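Local atomic coordinates of protein argonaute (Methanocaldococcus jannaschii, PDB entry 5G5S), a protein that uses short single-stranded DNA guides to bind complementary DNA targets and cut them, and may thereby defend the cell against invading genetic elements. Residues I480-M483 with G484-I488; E445-K448 with K449-D453. All coordinates share one frame; numbering follows the deposited sequence.

Contact 1: I480-M483 with G484-I488; sequences IQIM and GKLGI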
# COMPACT_ATOMS: atom_id res chain seq x y z
N ILE A 480 -10.39 -10.68 -16.65
CA ILE A 480 -9.33 -11.03 -15.69
C ILE A 480 -9.78 -10.62 -14.28
O ILE A 480 -9.69 -11.42 -13.35
CB ILE A 480 -7.96 -10.38 -16.07
CG1 ILE A 480 -7.34 -11.07 -17.30
CG2 ILE A 480 -6.99 -10.42 -14.86
CD1 ILE A 480 -6.30 -10.28 -18.02
N GLN A 481 -10.28 -9.38 -14.16
CA GLN A 481 -10.74 -8.83 -12.89
C GLN A 481 -11.98 -9.52 -12.35
O GLN A 481 -12.04 -9.76 -11.14
CB GLN A 481 -10.88 -7.30 -12.95
CG GLN A 481 -10.92 -6.69 -11.56
CD GLN A 481 -10.36 -5.30 -11.47
OE1 GLN A 481 -9.38 -4.95 -12.12
NE2 GLN A 481 -10.95 -4.51 -10.59
N ILE A 482 -12.93 -9.91 -13.24
CA ILE A 482 -14.15 -10.64 -12.88
C ILE A 482 -13.78 -12.01 -12.28
O ILE A 482 -14.33 -12.39 -11.24
CB ILE A 482 -15.14 -10.73 -14.08
CG1 ILE A 482 -15.81 -9.36 -14.34
CG2 ILE A 482 -16.18 -11.85 -13.89
CD1 ILE A 482 -16.75 -9.26 -15.64
N MET A 483 -12.83 -12.73 -12.93
CA MET A 483 -12.31 -14.03 -12.47
C MET A 483 -11.73 -13.93 -11.06
O MET A 483 -12.02 -14.78 -10.22
CB MET A 483 -11.24 -14.60 -13.43
CG MET A 483 -11.74 -14.91 -14.84
SD MET A 483 -13.05 -16.15 -14.96
CE MET A 483 -14.47 -15.10 -15.18
N GLY A 484 -10.94 -12.88 -10.82
CA GLY A 484 -10.32 -12.59 -9.52
C GLY A 484 -11.35 -12.34 -8.44
O GLY A 484 -11.24 -12.88 -7.34
N LYS A 485 -12.37 -11.55 -8.76
CA LYS A 485 -13.48 -11.22 -7.87
C LYS A 485 -14.33 -12.43 -7.58
O LYS A 485 -14.98 -12.48 -6.55
CB LYS A 485 -14.31 -10.04 -8.43
CG LYS A 485 -13.50 -8.73 -8.44
CD LYS A 485 -14.36 -7.49 -8.48
CE LYS A 485 -14.71 -6.98 -7.12
NZ LYS A 485 -15.16 -5.56 -7.17
N LEU A 486 -14.28 -13.45 -8.46
CA LEU A 486 -15.02 -14.70 -8.24
C LEU A 486 -14.14 -15.82 -7.67
O LEU A 486 -14.56 -16.98 -7.63
CB LEU A 486 -15.80 -15.14 -9.50
CG LEU A 486 -16.97 -14.24 -9.92
CD1 LEU A 486 -17.33 -14.47 -11.37
CD2 LEU A 486 -18.20 -14.44 -9.02
N GLY A 487 -12.93 -15.45 -7.21
CA GLY A 487 -11.94 -16.34 -6.62
C GLY A 487 -11.47 -17.45 -7.54
O GLY A 487 -11.02 -18.50 -7.07
N ILE A 488 -11.58 -17.24 -8.85
CA ILE A 488 -11.16 -18.22 -9.85
C ILE A 488 -9.64 -18.17 -10.01
O ILE A 488 -9.08 -17.11 -10.31
CB ILE A 488 -11.95 -18.08 -11.19
CG1 ILE A 488 -13.45 -18.40 -10.96
CG2 ILE A 488 -11.36 -18.97 -12.29
CD1 ILE A 488 -14.44 -17.89 -12.02
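With CG of Met-483 anti to its carbonyl carbon (chi1 -63°), a bend at chi2 (-61°) sets the sulfur beside Ile-488, where Met-483 SD lies 3.7 Å from Ile-488 CD1. In Ile-482 it is CG2, opposite the backbone N and beside the carbonyl carbon, that faces the next turn; it meets CD1 of Leu-486 at 3.8 Å, the two side chains running side by side in the same direction. Both also rest on Phe-398 of strand 397-407. Lys-485 sets CG against Gln-481 O, 3.2 Å away, and a bend at chi3 leads its end off. Its NZ then pairs with the terminal carboxylate of Ile-715 and with Ser-458 O, while Gln-481 OE1 accepts from Leu-673 N.

The backbone marks where the helix ends. Lys-485 N to Gln-481 O, at 3.0 Å, is the last helical bond that is not weak; Leu-486 N then divides itself weakly between Ile-482 O and Met-483 O. Met-483 O also accepts a shorter, straighter bond from Ile-488 N, 2.8 Å and 155°. Gly-487 adopts a positive phi and donates its N to Gly-484 O at 3.1 Å. This pair of closing bonds defines a Schellman motif, ending the Mid-domain helix that brings Gln-481, which contacts the guide DNA, and probably Lys-485 to the pocket for the guide's phosphorylated 5' end.

Contact 2: E445-K448 with K449-D453; sequences EILK and KQLFD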
# COMPACT_ATOMS: atom_id res chain seq x y z
N GLU A 445 -18.06 3.07 -6.41
CA GLU A 445 -17.45 2.24 -5.37
C GLU A 445 -18.48 2.02 -4.24
O GLU A 445 -18.51 0.94 -3.64
CB GLU A 445 -16.16 2.88 -4.83
CG GLU A 445 -14.99 2.93 -5.82
CD GLU A 445 -14.49 1.59 -6.31
OE1 GLU A 445 -14.33 0.66 -5.48
OE2 GLU A 445 -14.25 1.47 -7.53
N ILE A 446 -19.32 3.05 -3.97
CA ILE A 446 -20.42 2.99 -2.99
C ILE A 446 -21.41 1.93 -3.46
O ILE A 446 -21.85 1.11 -2.65
CB ILE A 446 -21.08 4.38 -2.72
CG1 ILE A 446 -20.14 5.32 -1.92
CG2 ILE A 446 -22.46 4.29 -2.05
CD1 ILE A 446 -19.55 4.70 -0.64
N LEU A 447 -21.71 1.92 -4.78
CA LEU A 447 -22.61 0.96 -5.40
C LEU A 447 -22.11 -0.47 -5.24
O LEU A 447 -22.87 -1.33 -4.83
CB LEU A 447 -22.89 1.30 -6.88
CG LEU A 447 -24.01 0.49 -7.58
CD1 LEU A 447 -25.37 0.79 -6.98
CD2 LEU A 447 -24.03 0.74 -9.07
N LYS A 448 -20.81 -0.73 -5.51
CA LYS A 448 -20.21 -2.06 -5.37
C LYS A 448 -20.29 -2.63 -3.96
O LYS A 448 -20.66 -3.80 -3.78
CB LYS A 448 -18.75 -2.04 -5.83
CG LYS A 448 -18.59 -1.84 -7.32
CD LYS A 448 -17.22 -2.32 -7.81
CE LYS A 448 -16.06 -1.46 -7.38
NZ LYS A 448 -14.81 -1.89 -8.05
N LYS A 449 -19.94 -1.80 -2.97
CA LYS A 449 -19.93 -2.11 -1.55
C LYS A 449 -21.32 -2.52 -1.06
O LYS A 449 -21.47 -3.62 -0.52
CB LYS A 449 -19.37 -0.90 -0.77
CG LYS A 449 -19.25 -1.10 0.73
CD LYS A 449 -18.62 0.11 1.37
CE LYS A 449 -19.60 1.20 1.76
NZ LYS A 449 -18.90 2.49 2.01
N GLN A 450 -22.33 -1.67 -1.30
CA GLN A 450 -23.74 -1.88 -0.94
C GLN A 450 -24.38 -3.06 -1.67
O GLN A 450 -25.30 -3.68 -1.15
CB GLN A 450 -24.56 -0.60 -1.16
CG GLN A 450 -24.26 0.51 -0.15
CD GLN A 450 -25.32 1.59 -0.12
OE1 GLN A 450 -25.92 1.96 -1.13
NE2 GLN A 450 -25.54 2.15 1.07
N LEU A 451 -23.89 -3.34 -2.89
CA LEU A 451 -24.31 -4.46 -3.74
C LEU A 451 -23.83 -5.76 -3.09
O LEU A 451 -24.59 -6.72 -3.04
CB LEU A 451 -23.67 -4.31 -5.13
CG LEU A 451 -24.54 -4.33 -6.40
CD1 LEU A 451 -25.89 -3.71 -6.19
CD2 LEU A 451 -23.83 -3.64 -7.54
N PHE A 452 -22.58 -5.78 -2.57
CA PHE A 452 -22.00 -6.94 -1.89
C PHE A 452 -22.71 -7.30 -0.56
O PHE A 452 -22.74 -8.48 -0.19
CB PHE A 452 -20.48 -6.83 -1.73
CG PHE A 452 -19.88 -8.09 -1.14
CD1 PHE A 452 -19.73 -9.23 -1.92
CD2 PHE A 452 -19.58 -8.17 0.22
CE1 PHE A 452 -19.26 -10.42 -1.36
CE2 PHE A 452 -19.15 -9.37 0.79
CZ PHE A 452 -18.97 -10.48 -0.01
N ASP A 453 -23.27 -6.30 0.14
CA ASP A 453 -24.03 -6.49 1.37
C ASP A 453 -25.29 -7.35 1.10
O ASP A 453 -25.82 -7.98 2.01
CB ASP A 453 -24.45 -5.14 1.97
CG ASP A 453 -23.44 -4.50 2.91
OD1 ASP A 453 -22.47 -5.19 3.30
OD2 ASP A 453 -23.66 -3.33 3.30
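Leu-451 forms the tight part of this helical turn, on the face it shares with Leu-447. Its CB is pressed against the backbone, 3.1 Å from Leu-447 O and 3.3 Å from Lys-448 O. The two leucine side chains meet less closely, crossing at a slant with Leu-451 CD2 4.1 Å from Leu-447 CG. The chi1 of Leu-451, -127°, falls between the staggered positions, which suggests some strain. Ile-432 of strand 428-434 touches both leucines, and helix 412-420 also reaches them, through Ile-415 and Ile-416 respectively.

The looser side holds Gln-450 and Glu-445, both partly exposed. CG of Gln-450 lies 3.5 Å from Ile-446 O; beyond it the chain is extended, and OE1 comes no closer to Ile-446 CG2 than 4.3 Å. Glu-445 OE2 forms a weak salt bridge with Lys-448 NZ at 3.4 Å, and that NZ also bonds to Asn-460 OD1.

Lys-449 and Ile-446, by contrast, are buried and run alongside each other. A bend at chi3 sets Lys-449 NZ 3.5 Å from Ile-446 CD1, a van der Waals contact of ammonium with methyl, while Glu-179 and Lys-698 O meet the charge. Backbone bonds such as Gln-450 N to Ile-446 O, straight at 173°, hold the turn together. Helix 442-452 thus packs as the crossover helix of a beta-alpha-beta unit between strands 428-434 and 456-462 in the parallel sheet of the Mid domain.

Contact 2 precedes contact 1 in the chain, and their centres are about 17 Å apart, yet their lysines meet: Lys-448 NZ and Lys-485 NZ are 3.8 Å from each other. The terminal carboxylate of Ile-715 probably offsets this gathered positive charge, through a salt bridge to Lys-485 and a long, weak ion pair to Lys-448. Strand 456-462 lies by both helices. Its Gln-459, a metal ligand in a structure of this protein, belongs to the region binding the guide's phosphorylated 5' end. At the nearest atoms, the side chain of Gln-459 is about 3 Å from that of Gln-481 and about 4 Å from that of Lys-448. This is consistent with both contacts bordering the 5'-phosphate pocket.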